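Local atomic coordinates of polygalacturonase (PDB entry 1BHE), a protein that hydrolyses the alpha-1,4 linkages of polygalacturonic acid in the plant cell wall, cutting the chain internally and contributing to maceration and soft rot of plant tissue. Residues A[102-108]-A[153-159]; A[91-97]-A[146-150]; A[238-244]-A[263-269]; A[117-123]-A[167-173]. All coordinates share one frame; numbering follows the deposited sequence.

From the N terminus, residues 91-97, 102-108 and 117-123 open contacts 2, 1 and 4 in turn. Residues 146-150, 153-159 and 167-173 then close them in that same order, so these three contacts cross one another and none nests inside another. Contacts 1 and 4 join successive turns of the right-handed parallel beta-helix, and they meet in its interior, where Ile-103 and Phe-102 pack on Ile-119 and Leu-153 on Gly-121 and Ser-172. Contact 2 ties together two segments outside the coil through a short antiparallel pair, beside contact 4 at Thr-150 and Pro-173. Contact 3 follows in series: 263-269 closes on 238-244 after 18 intervening residues, joining two later turns.

Contact 1 of 4, residues A[102-108]-A[153-159]; sequences FITAVST and LIQINKS
Phe-102 lies beside Leu-153, the two side chains running the same way, with CD2 of the ring 4.1 Å from CD2 of the leucine. The CB of Phe-102 sits 3.3 Å from the carbonyl O of Leu-153, and with CG anti to the backbone N (chi1 -171°) the ring is carried off toward Phe-82, Leu-73 and Ala-75. From here strands 103-106 and 154-157 run parallel, their axes 4.8 Å apart. Four residue pairs stand in register, from Ile-103 with Ile-154 to Val-106 with Asn-157, bound by alternating backbone hydrogen bonds such as Gln-155 N to Ile-103 O at 2.9 Å. This is the stacking of successive coils in the right-handed parallel beta-helix of family 28: Ile-103, Ala-105, Ile-154 and Ile-156 turn to one face and are buried, while Thr-104, Val-106, Gln-155 and Asn-157 line the other. On that second face the bent chain of Gln-155 brings NE2 to Asn-157 OD1 at 2.7 Å, a nearly straight bond lying in both amide planes, and its OE1 is taken by Arg-152. Beyond the strands the hydroxyl of Ser-159 becomes a small hub. Its OG accepts from Thr-108 N at 3.0 Å and donates to Asn-157 O, above the carbonyl plane, whereas Ser-107 N reaches that same oxygen from the opposite face; Thr-108 OG1 lies 2.8 Å from Ser-159 OG.

Contact 2 of 4, residues A[91-97]-A[146-150]; sequences VVDKNGK and LKQNT
A short antiparallel ribbon near the catalytic cleft pairs Val-92 with Gln-148, non-hydrogen-bonded, and Asp-93 with Lys-147, hydrogen-bonded; the side chain of Gln-148 comes about 7 Å from that of Asp-223, the probable proton donor. Asp-93 and Lys-147 exchange two backbone bonds, each 2.8 Å, from Asp-93 N to Lys-147 O and from Lys-147 N to Asp-93 O. The pairing stands outside the parallel coils of the beta-helix, against helix 136-144, which receives Val-92 and Gln-148. Asn-149 then plugs the turn made by 93-97. Both N-H bonds of its ND2 are used in the amide plane, one to Val-91 O and one to Asp-93 OD1 at 2.9 Å, and the carboxylate stands 75° from the amide. Asp-93 OD1 is met from the opposite face of its plane by Asn-95 N, closing an Asx turn. On the other end of the amide, Asn-149 OD1 accepts from Gly-98 N and from Gly-96 N, the latter at 2.9 Å. Bent at chi3 and chi4, the chain of Lys-147 curls over the turn, so that NZ donates to Asn-95 O at 3.0 Å and to Lys-94 O at 3.2 Å. Val-92 CG1 rests 3.6 Å from Leu-146 CB.

Contact 3 of 4, residues A[238-244]-A[263-269]; sequences RNISILH and YNVTVDD
Arg-238 lays its guanidinium flat over one face of the Tyr-263 ring, the planes 6° apart and CZ 3.7 Å from the ring centroid: a cation-pi stack in which NH2 stands over the ring centre. The arginine chain is extended from CG to NE, which carries the group out over the ring, and Glu-236 holds NE by a salt bridge. This partly exposed end contrasts with the buried face of strands 238-243 and 263-268, whose axes run 4.7 Å apart and nearly parallel. There Ile-242 and Val-267 point the same way, CB of the isoleucine 4.1 Å from CG2 of the valine; Ile-240 CB meets Val-265 CG1 at 4.3 Å, and both residues touch Ile-228. Mostly straight backbone bonds join the strands, among them Ile-242 N to Thr-266 O at 2.8 Å. On the outer face Ser-241 and Thr-266 make little side-chain contact with each other; their hydroxyls bond the amino-terminal Asp-2 and Ser-1 instead. Polar pairs mark residues of left-handed backbone conformation near both ends. Asn-264 ND2 gives a 2.8 Å bond to Asn-239 OD1 with the amides 80° apart, and at the corner His-244 ND1 points in its ring plane to the anti lone pair of Asp-269 OD2, 2.7 Å away, which, with the stack on Tyr-216, helps set the ring's rotation. Water 2 lies 2.9 Å from both Ile-242 O and Asp-269 O and can donate to either. As successive coils of the beta-helix, these strands lie between strand 210-215, bonded to 238-243, and strand 290-302, which receives Tyr-263, Val-267 and Asp-268.

Contact 4 of 4, residues A[117-123]-A[167-173]; sequences GTIDGQG and VSLINSP
Thr-118, Ile-119 and Asp-120 pair in parallel with Ser-168, Leu-169 and Ile-170 on adjacent coils of the right-handed beta-helix. The backbone amides and carbonyls facing each other are satisfied in alternation: Ser-168 N by Gly-117 O, Ile-119 N by Ser-168 O, Ile-170 N by Ile-119 O and Gly-121 N by Ile-170 O, the last three all 2.9 Å. Past the strand ends Gly-123 N closes the row on Asn-171 O, at a more bent 138°. Both oxygens of the Asp-120 carboxylate have partners. Its OD1 accepts from Gln-122 N at 2.9 Å, from above the carboxylate plane, in an Asx turn, and takes a water at 2.8 Å; Asn-171 ND2 adds a weak bond at 3.5 Å and also donates weakly to that water. OD2 of Asp-120 goes to Arg-74 in a salt bridge, which with these partners would probably keep the acid ionised. Ser-172 is served from outside the pair, its N by Thr-194, its O by Trp-135 and its OG by Asn-174. Apolar groups fill between. Ile-119 CD1 meets Leu-169 CD2 at 3.8 Å on the buried face, and on the face of Thr-118 and Asp-120, Ile-170, with CG1 between the backbone N and carbonyl carbon (chi1 68°), lays CG1 against Asp-120 CB and CD1 against Thr-118 CG2. At the turn, Pro-173 CG touches Gly-121 O at 3.5 Å.

Contact 1 of 4, residues A[102-108]-A[153-159]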
# COMPACT_ATOMS: atom_id res chain seq x y z
N PHE A 102 10.27 -9.26 0.31
CA PHE A 102 10.19 -10.56 -0.36
C PHE A 102 10.59 -10.42 -1.82
O PHE A 102 11.43 -11.18 -2.33
CB PHE A 102 8.80 -11.16 -0.21
CG PHE A 102 8.63 -12.58 -0.67
CD1 PHE A 102 9.70 -13.45 -0.78
CD2 PHE A 102 7.36 -13.04 -0.97
CE1 PHE A 102 9.52 -14.75 -1.20
CE2 PHE A 102 7.17 -14.35 -1.38
CZ PHE A 102 8.25 -15.20 -1.50
N ILE A 103 9.99 -9.47 -2.53
CA ILE A 103 10.31 -9.21 -3.93
C ILE A 103 10.73 -7.74 -4.07
O ILE A 103 9.95 -6.87 -3.67
CB ILE A 103 9.15 -9.50 -4.88
CG1 ILE A 103 8.70 -10.98 -4.80
CG2 ILE A 103 9.52 -9.16 -6.32
CD1 ILE A 103 7.33 -11.16 -5.45
N THR A 104 11.94 -7.51 -4.54
CA THR A 104 12.43 -6.13 -4.68
C THR A 104 12.80 -5.82 -6.13
O THR A 104 13.50 -6.59 -6.79
CB THR A 104 13.67 -5.89 -3.79
OG1 THR A 104 13.41 -6.30 -2.44
CG2 THR A 104 14.02 -4.40 -3.76
N ALA A 105 12.34 -4.68 -6.63
CA ALA A 105 12.61 -4.23 -7.99
C ALA A 105 13.29 -2.86 -7.89
O ALA A 105 12.66 -1.90 -7.47
CB ALA A 105 11.30 -4.12 -8.77
N VAL A 106 14.58 -2.81 -8.17
CA VAL A 106 15.37 -1.59 -8.07
C VAL A 106 15.77 -1.06 -9.44
O VAL A 106 16.33 -1.80 -10.25
CB VAL A 106 16.67 -1.85 -7.27
CG1 VAL A 106 17.56 -0.61 -7.27
CG2 VAL A 106 16.35 -2.27 -5.84
N SER A 107 15.48 0.21 -9.71
CA SER A 107 15.82 0.80 -11.00
C SER A 107 15.38 -0.05 -12.18
O SER A 107 16.16 -0.31 -13.10
CB SER A 107 17.34 1.08 -11.03
OG SER A 107 17.64 1.98 -9.97
N THR A 108 14.11 -0.45 -12.19
CA THR A 108 13.57 -1.25 -13.27
C THR A 108 12.69 -0.41 -14.20
O THR A 108 12.14 0.62 -13.80
CB THR A 108 12.71 -2.43 -12.77
OG1 THR A 108 11.56 -1.92 -12.06
CG2 THR A 108 13.51 -3.30 -11.80
N LEU A 153 6.16 -7.17 1.39
CA LEU A 153 5.99 -8.16 0.33
C LEU A 153 6.64 -7.72 -0.98
O LEU A 153 7.44 -8.43 -1.58
CB LEU A 153 4.52 -8.43 0.03
CG LEU A 153 3.75 -9.53 0.73
CD1 LEU A 153 2.48 -9.82 -0.08
CD2 LEU A 153 4.52 -10.82 0.96
N ILE A 154 6.26 -6.53 -1.45
CA ILE A 154 6.78 -6.03 -2.73
C ILE A 154 7.34 -4.63 -2.51
O ILE A 154 6.59 -3.77 -2.06
CB ILE A 154 5.69 -6.01 -3.81
CG1 ILE A 154 5.28 -7.43 -4.24
CG2 ILE A 154 6.10 -5.22 -5.05
CD1 ILE A 154 3.93 -7.45 -4.94
N GLN A 155 8.61 -4.43 -2.80
CA GLN A 155 9.26 -3.13 -2.64
C GLN A 155 9.82 -2.69 -3.99
O GLN A 155 10.65 -3.38 -4.59
CB GLN A 155 10.38 -3.25 -1.61
CG GLN A 155 11.22 -1.99 -1.45
CD GLN A 155 10.54 -0.90 -0.65
OE1 GLN A 155 9.87 -1.14 0.35
NE2 GLN A 155 10.73 0.34 -1.10
N ILE A 156 9.34 -1.57 -4.51
CA ILE A 156 9.75 -1.07 -5.82
C ILE A 156 10.41 0.30 -5.68
O ILE A 156 9.78 1.23 -5.17
CB ILE A 156 8.55 -0.98 -6.78
CG1 ILE A 156 7.78 -2.31 -6.86
CG2 ILE A 156 9.02 -0.56 -8.17
CD1 ILE A 156 6.31 -2.12 -7.16
N ASN A 157 11.67 0.42 -6.09
CA ASN A 157 12.41 1.67 -5.93
C ASN A 157 12.94 2.23 -7.24
O ASN A 157 13.39 1.48 -8.10
CB ASN A 157 13.65 1.42 -5.05
CG ASN A 157 13.37 0.85 -3.68
OD1 ASN A 157 12.31 1.07 -3.10
ND2 ASN A 157 14.29 0.08 -3.12
N LYS A 158 12.92 3.55 -7.40
CA LYS A 158 13.42 4.24 -8.58
C LYS A 158 13.09 3.57 -9.90
O LYS A 158 13.93 3.50 -10.80
CB LYS A 158 14.95 4.37 -8.42
CG LYS A 158 15.25 5.23 -7.18
CD LYS A 158 16.75 5.42 -7.02
CE LYS A 158 17.21 6.60 -7.86
NZ LYS A 158 16.44 7.84 -7.56
N SER A 159 11.84 3.14 -10.07
CA SER A 159 11.46 2.40 -11.27
C SER A 159 10.47 3.17 -12.12
O SER A 159 9.83 4.13 -11.69
CB SER A 159 10.90 1.04 -10.83
OG SER A 159 11.94 0.22 -10.29

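Contact 2 of 4, residues A[91-97]-A[146-150]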
# COMPACT_ATOMS: atom_id res chain seq x y z
N VAL A 91 13.14 -8.60 14.93
CA VAL A 91 13.41 -8.04 16.25
C VAL A 91 12.76 -6.66 16.37
O VAL A 91 12.31 -6.09 15.39
CB VAL A 91 14.92 -7.87 16.52
CG1 VAL A 91 15.62 -9.22 16.68
CG2 VAL A 91 15.59 -7.07 15.41
N VAL A 92 12.71 -6.14 17.59
CA VAL A 92 12.15 -4.83 17.88
C VAL A 92 13.28 -3.92 18.36
O VAL A 92 14.05 -4.33 19.24
CB VAL A 92 11.04 -4.89 18.94
CG1 VAL A 92 10.55 -3.49 19.30
CG2 VAL A 92 9.88 -5.75 18.48
N ASP A 93 13.45 -2.75 17.75
CA ASP A 93 14.57 -1.88 18.12
C ASP A 93 14.42 -0.48 17.56
O ASP A 93 13.31 -0.05 17.22
CB ASP A 93 15.88 -2.53 17.67
CG ASP A 93 15.98 -2.79 16.18
OD1 ASP A 93 15.26 -2.16 15.38
OD2 ASP A 93 16.80 -3.66 15.80
N LYS A 94 15.53 0.23 17.38
CA LYS A 94 15.55 1.58 16.85
C LYS A 94 15.79 1.61 15.34
O LYS A 94 15.92 2.69 14.75
CB LYS A 94 16.67 2.39 17.52
CG LYS A 94 16.35 3.02 18.86
CD LYS A 94 17.61 3.60 19.48
CE LYS A 94 17.32 4.36 20.77
NZ LYS A 94 18.24 5.52 20.94
N ASN A 95 15.85 0.45 14.71
CA ASN A 95 16.08 0.34 13.28
C ASN A 95 14.79 0.46 12.49
O ASN A 95 14.41 1.56 12.09
CB ASN A 95 16.82 -0.96 12.98
CG ASN A 95 17.23 -1.14 11.54
OD1 ASN A 95 16.87 -0.35 10.66
ND2 ASN A 95 17.99 -2.20 11.27
N GLY A 96 14.14 -0.66 12.19
CA GLY A 96 12.91 -0.67 11.40
C GLY A 96 13.17 -1.08 9.95
O GLY A 96 12.27 -1.53 9.24
N LYS A 97 14.42 -1.01 9.54
CA LYS A 97 14.85 -1.33 8.19
C LYS A 97 15.73 -2.57 8.15
O LYS A 97 16.47 -2.83 7.19
CB LYS A 97 15.59 -0.10 7.64
CG LYS A 97 15.86 -0.08 6.15
CD LYS A 97 16.55 1.21 5.74
CE LYS A 97 16.98 1.17 4.28
NZ LYS A 97 17.79 -0.05 3.97
N LEU A 146 8.91 1.14 20.22
CA LEU A 146 10.04 1.00 19.30
C LEU A 146 9.56 0.52 17.94
O LEU A 146 8.36 0.56 17.66
CB LEU A 146 11.11 0.07 19.87
CG LEU A 146 11.87 0.56 21.11
CD1 LEU A 146 12.53 -0.61 21.83
CD2 LEU A 146 12.91 1.60 20.74
N LYS A 147 10.49 0.10 17.08
CA LYS A 147 10.13 -0.33 15.73
C LYS A 147 10.39 -1.81 15.49
O LYS A 147 11.43 -2.34 15.87
CB LYS A 147 10.92 0.49 14.70
CG LYS A 147 10.70 2.00 14.79
CD LYS A 147 11.32 2.73 13.62
CE LYS A 147 12.08 3.97 14.06
NZ LYS A 147 13.40 4.07 13.37
N GLN A 148 9.44 -2.47 14.82
CA GLN A 148 9.62 -3.88 14.49
C GLN A 148 10.33 -3.97 13.14
O GLN A 148 10.21 -3.08 12.30
CB GLN A 148 8.31 -4.65 14.45
CG GLN A 148 7.39 -4.33 13.28
CD GLN A 148 6.28 -3.38 13.69
OE1 GLN A 148 6.57 -2.31 14.24
NE2 GLN A 148 5.03 -3.74 13.43
N ASN A 149 11.10 -5.03 12.97
CA ASN A 149 11.81 -5.28 11.72
C ASN A 149 11.13 -6.49 11.08
O ASN A 149 11.30 -7.61 11.54
CB ASN A 149 13.30 -5.52 11.92
CG ASN A 149 13.98 -4.29 12.51
OD1 ASN A 149 14.50 -3.46 11.77
ND2 ASN A 149 13.94 -4.20 13.84
N THR A 150 10.30 -6.26 10.06
CA THR A 150 9.58 -7.32 9.36
C THR A 150 9.61 -7.01 7.86
O THR A 150 9.58 -5.85 7.46
CB THR A 150 8.11 -7.44 9.79
OG1 THR A 150 7.44 -6.20 9.49
CG2 THR A 150 7.89 -7.77 11.26
O HOH W 1 9.79 -3.23 9.60

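Contact 3 of 4, residues A[238-244]-A[263-269]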
# COMPACT_ATOMS: atom_id res chain seq x y z
N ARG A 238 2.77 13.10 -7.35
CA ARG A 238 1.79 13.71 -8.22
C ARG A 238 1.11 12.75 -9.18
O ARG A 238 1.70 11.77 -9.65
CB ARG A 238 2.45 14.75 -9.15
CG ARG A 238 3.18 15.89 -8.47
CD ARG A 238 3.73 16.88 -9.51
NE ARG A 238 3.99 18.13 -8.82
CZ ARG A 238 3.22 19.21 -8.81
NH1 ARG A 238 2.08 19.28 -9.47
NH2 ARG A 238 3.67 20.24 -8.10
N ASN A 239 -0.08 13.13 -9.62
CA ASN A 239 -0.83 12.43 -10.65
C ASN A 239 -1.19 11.00 -10.28
O ASN A 239 -0.52 10.05 -10.68
CB ASN A 239 -0.02 12.46 -11.97
CG ASN A 239 0.46 13.84 -12.36
OD1 ASN A 239 -0.17 14.84 -12.02
ND2 ASN A 239 1.59 13.92 -13.07
N ILE A 240 -2.30 10.84 -9.56
CA ILE A 240 -2.74 9.52 -9.09
C ILE A 240 -4.22 9.29 -9.40
O ILE A 240 -5.05 10.18 -9.23
CB ILE A 240 -2.53 9.35 -7.57
CG1 ILE A 240 -1.04 9.44 -7.21
CG2 ILE A 240 -3.10 8.03 -7.06
CD1 ILE A 240 -0.73 9.44 -5.73
N SER A 241 -4.53 8.11 -9.91
CA SER A 241 -5.89 7.71 -10.22
C SER A 241 -6.27 6.47 -9.41
O SER A 241 -5.60 5.45 -9.52
CB SER A 241 -6.10 7.40 -11.70
OG SER A 241 -5.97 8.54 -12.51
N ILE A 242 -7.30 6.57 -8.58
CA ILE A 242 -7.81 5.46 -7.78
C ILE A 242 -9.24 5.22 -8.27
O ILE A 242 -10.17 5.92 -7.87
CB ILE A 242 -7.82 5.79 -6.28
CG1 ILE A 242 -6.46 6.27 -5.78
CG2 ILE A 242 -8.30 4.60 -5.45
CD1 ILE A 242 -5.32 5.29 -5.93
N LEU A 243 -9.41 4.30 -9.21
CA LEU A 243 -10.68 4.07 -9.87
C LEU A 243 -11.26 2.67 -9.81
O LEU A 243 -10.63 1.68 -10.16
CB LEU A 243 -10.49 4.40 -11.37
CG LEU A 243 -9.79 5.72 -11.73
CD1 LEU A 243 -9.33 5.73 -13.18
CD2 LEU A 243 -10.70 6.91 -11.45
N HIS A 244 -12.58 2.59 -9.59
CA HIS A 244 -13.34 1.35 -9.64
C HIS A 244 -12.80 0.30 -8.69
O HIS A 244 -12.40 -0.80 -9.09
CB HIS A 244 -13.39 0.80 -11.08
CG HIS A 244 -13.69 1.84 -12.12
ND1 HIS A 244 -14.87 2.57 -12.11
CD2 HIS A 244 -12.95 2.31 -13.14
CE1 HIS A 244 -14.84 3.42 -13.12
NE2 HIS A 244 -13.69 3.29 -13.76
N TYR A 263 0.10 16.07 -4.94
CA TYR A 263 -0.70 16.81 -5.91
C TYR A 263 -1.49 15.97 -6.90
O TYR A 263 -1.03 14.93 -7.36
CB TYR A 263 0.24 17.67 -6.81
CG TYR A 263 1.16 18.61 -6.06
CD1 TYR A 263 2.40 18.19 -5.59
CD2 TYR A 263 0.78 19.93 -5.82
CE1 TYR A 263 3.23 19.04 -4.89
CE2 TYR A 263 1.61 20.79 -5.12
CZ TYR A 263 2.83 20.34 -4.66
OH TYR A 263 3.67 21.17 -3.96
N ASN A 264 -2.65 16.48 -7.30
CA ASN A 264 -3.49 15.91 -8.34
C ASN A 264 -3.85 14.44 -8.15
O ASN A 264 -3.50 13.55 -8.92
CB ASN A 264 -2.78 16.12 -9.69
CG ASN A 264 -3.62 15.79 -10.90
OD1 ASN A 264 -4.84 15.89 -10.89
ND2 ASN A 264 -2.96 15.38 -11.99
N VAL A 265 -4.63 14.21 -7.10
CA VAL A 265 -5.11 12.88 -6.73
C VAL A 265 -6.60 12.77 -7.05
O VAL A 265 -7.39 13.57 -6.55
CB VAL A 265 -4.88 12.61 -5.24
CG1 VAL A 265 -5.36 11.21 -4.86
CG2 VAL A 265 -3.41 12.77 -4.88
N THR A 266 -6.95 11.81 -7.89
CA THR A 266 -8.32 11.59 -8.33
C THR A 266 -8.85 10.24 -7.87
O THR A 266 -8.35 9.19 -8.27
CB THR A 266 -8.42 11.67 -9.87
OG1 THR A 266 -7.98 12.95 -10.33
CG2 THR A 266 -9.85 11.44 -10.35
N VAL A 267 -9.87 10.26 -7.01
CA VAL A 267 -10.51 9.06 -6.51
C VAL A 267 -11.95 9.01 -7.03
O VAL A 267 -12.72 9.93 -6.71
CB VAL A 267 -10.55 9.00 -4.97
CG1 VAL A 267 -11.19 7.69 -4.51
CG2 VAL A 267 -9.17 9.14 -4.35
N ASP A 268 -12.32 7.98 -7.77
CA ASP A 268 -13.66 7.85 -8.30
C ASP A 268 -14.13 6.40 -8.28
O ASP A 268 -13.37 5.47 -8.60
CB ASP A 268 -13.76 8.39 -9.74
CG ASP A 268 -15.18 8.32 -10.28
OD1 ASP A 268 -16.08 8.96 -9.69
OD2 ASP A 268 -15.42 7.62 -11.28
N ASP A 269 -15.40 6.19 -7.94
CA ASP A 269 -16.01 4.88 -7.89
C ASP A 269 -15.27 3.98 -6.91
O ASP A 269 -14.48 3.11 -7.29
CB ASP A 269 -16.08 4.24 -9.28
CG ASP A 269 -16.89 2.95 -9.28
OD1 ASP A 269 -17.59 2.68 -8.27
OD2 ASP A 269 -16.83 2.20 -10.27
O HOH W 2 -11.74 3.86 -6.63

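Contact 4 of 4, residues A[117-123]-A[167-173]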
# COMPACT_ATOMS: atom_id res chain seq x y z
N GLY A 117 -2.18 -16.34 -9.64
CA GLY A 117 -1.67 -17.02 -8.46
C GLY A 117 -1.62 -16.04 -7.28
O GLY A 117 -2.08 -14.90 -7.34
N THR A 118 -1.06 -16.53 -6.18
CA THR A 118 -0.95 -15.81 -4.92
C THR A 118 0.47 -15.66 -4.41
O THR A 118 1.32 -16.53 -4.58
CB THR A 118 -1.73 -16.65 -3.86
OG1 THR A 118 -3.10 -16.75 -4.27
CG2 THR A 118 -1.67 -16.04 -2.48
N ILE A 119 0.72 -14.53 -3.75
CA ILE A 119 1.96 -14.27 -3.03
C ILE A 119 1.55 -14.22 -1.55
O ILE A 119 0.70 -13.42 -1.18
CB ILE A 119 2.66 -12.98 -3.44
CG1 ILE A 119 3.04 -13.04 -4.93
CG2 ILE A 119 3.90 -12.75 -2.57
CD1 ILE A 119 3.60 -11.77 -5.51
N ASP A 120 2.08 -15.14 -0.76
CA ASP A 120 1.73 -15.26 0.65
C ASP A 120 2.92 -14.94 1.55
O ASP A 120 3.95 -15.62 1.50
CB ASP A 120 1.25 -16.69 0.92
CG ASP A 120 0.94 -17.04 2.35
OD1 ASP A 120 0.88 -16.16 3.23
OD2 ASP A 120 0.73 -18.25 2.61
N GLY A 121 2.76 -13.92 2.39
CA GLY A 121 3.83 -13.50 3.28
C GLY A 121 3.96 -14.28 4.57
O GLY A 121 4.94 -14.11 5.31
N GLN A 122 2.98 -15.10 4.93
CA GLN A 122 3.00 -15.85 6.18
C GLN A 122 3.22 -14.92 7.37
O GLN A 122 4.00 -15.22 8.28
CB GLN A 122 4.11 -16.91 6.17
CG GLN A 122 4.01 -17.96 5.09
CD GLN A 122 4.59 -19.29 5.54
OE1 GLN A 122 3.86 -20.12 6.08
NE2 GLN A 122 5.89 -19.50 5.35
N GLY A 123 2.52 -13.79 7.40
CA GLY A 123 2.65 -12.81 8.47
C GLY A 123 2.32 -13.40 9.83
O GLY A 123 2.91 -13.02 10.83
N VAL A 167 -3.59 -10.47 -9.58
CA VAL A 167 -2.86 -11.30 -8.61
C VAL A 167 -3.34 -11.10 -7.19
O VAL A 167 -3.88 -10.04 -6.85
CB VAL A 167 -1.36 -10.93 -8.77
CG1 VAL A 167 -1.13 -9.46 -8.41
CG2 VAL A 167 -0.46 -11.83 -7.96
N SER A 168 -3.16 -12.09 -6.32
CA SER A 168 -3.58 -11.98 -4.93
C SER A 168 -2.34 -11.89 -4.02
O SER A 168 -1.37 -12.61 -4.19
CB SER A 168 -4.45 -13.14 -4.45
OG SER A 168 -5.66 -13.22 -5.19
N LEU A 169 -2.39 -10.97 -3.07
CA LEU A 169 -1.33 -10.75 -2.10
C LEU A 169 -1.93 -10.93 -0.71
O LEU A 169 -2.86 -10.19 -0.36
CB LEU A 169 -0.73 -9.35 -2.20
CG LEU A 169 -0.37 -8.84 -3.60
CD1 LEU A 169 0.17 -7.42 -3.54
CD2 LEU A 169 0.62 -9.76 -4.29
N ILE A 170 -1.50 -11.94 0.04
CA ILE A 170 -2.06 -12.24 1.33
C ILE A 170 -1.04 -12.32 2.46
O ILE A 170 0.13 -12.64 2.30
CB ILE A 170 -2.85 -13.57 1.35
CG1 ILE A 170 -1.93 -14.78 1.15
CG2 ILE A 170 -3.97 -13.58 0.30
CD1 ILE A 170 -2.65 -16.11 1.24
N ASN A 171 -1.55 -12.05 3.66
CA ASN A 171 -0.80 -12.17 4.90
C ASN A 171 0.58 -11.53 4.87
O ASN A 171 1.58 -12.16 5.24
CB ASN A 171 -0.70 -13.66 5.27
CG ASN A 171 -2.07 -14.33 5.31
OD1 ASN A 171 -3.03 -13.74 5.78
ND2 ASN A 171 -2.14 -15.56 4.80
N SER A 172 0.66 -10.26 4.49
CA SER A 172 1.95 -9.58 4.44
C SER A 172 2.46 -9.25 5.83
O SER A 172 1.74 -8.72 6.68
CB SER A 172 1.81 -8.29 3.60
OG SER A 172 3.06 -7.64 3.51
N PRO A 173 3.73 -9.55 6.09
CA PRO A 173 4.36 -9.25 7.37
C PRO A 173 4.40 -7.75 7.64
O PRO A 173 4.24 -7.32 8.78
CB PRO A 173 5.75 -9.85 7.27
CG PRO A 173 5.68 -10.81 6.13
CD PRO A 173 4.69 -10.18 5.17
O HOH W 3 0.12 -17.17 5.68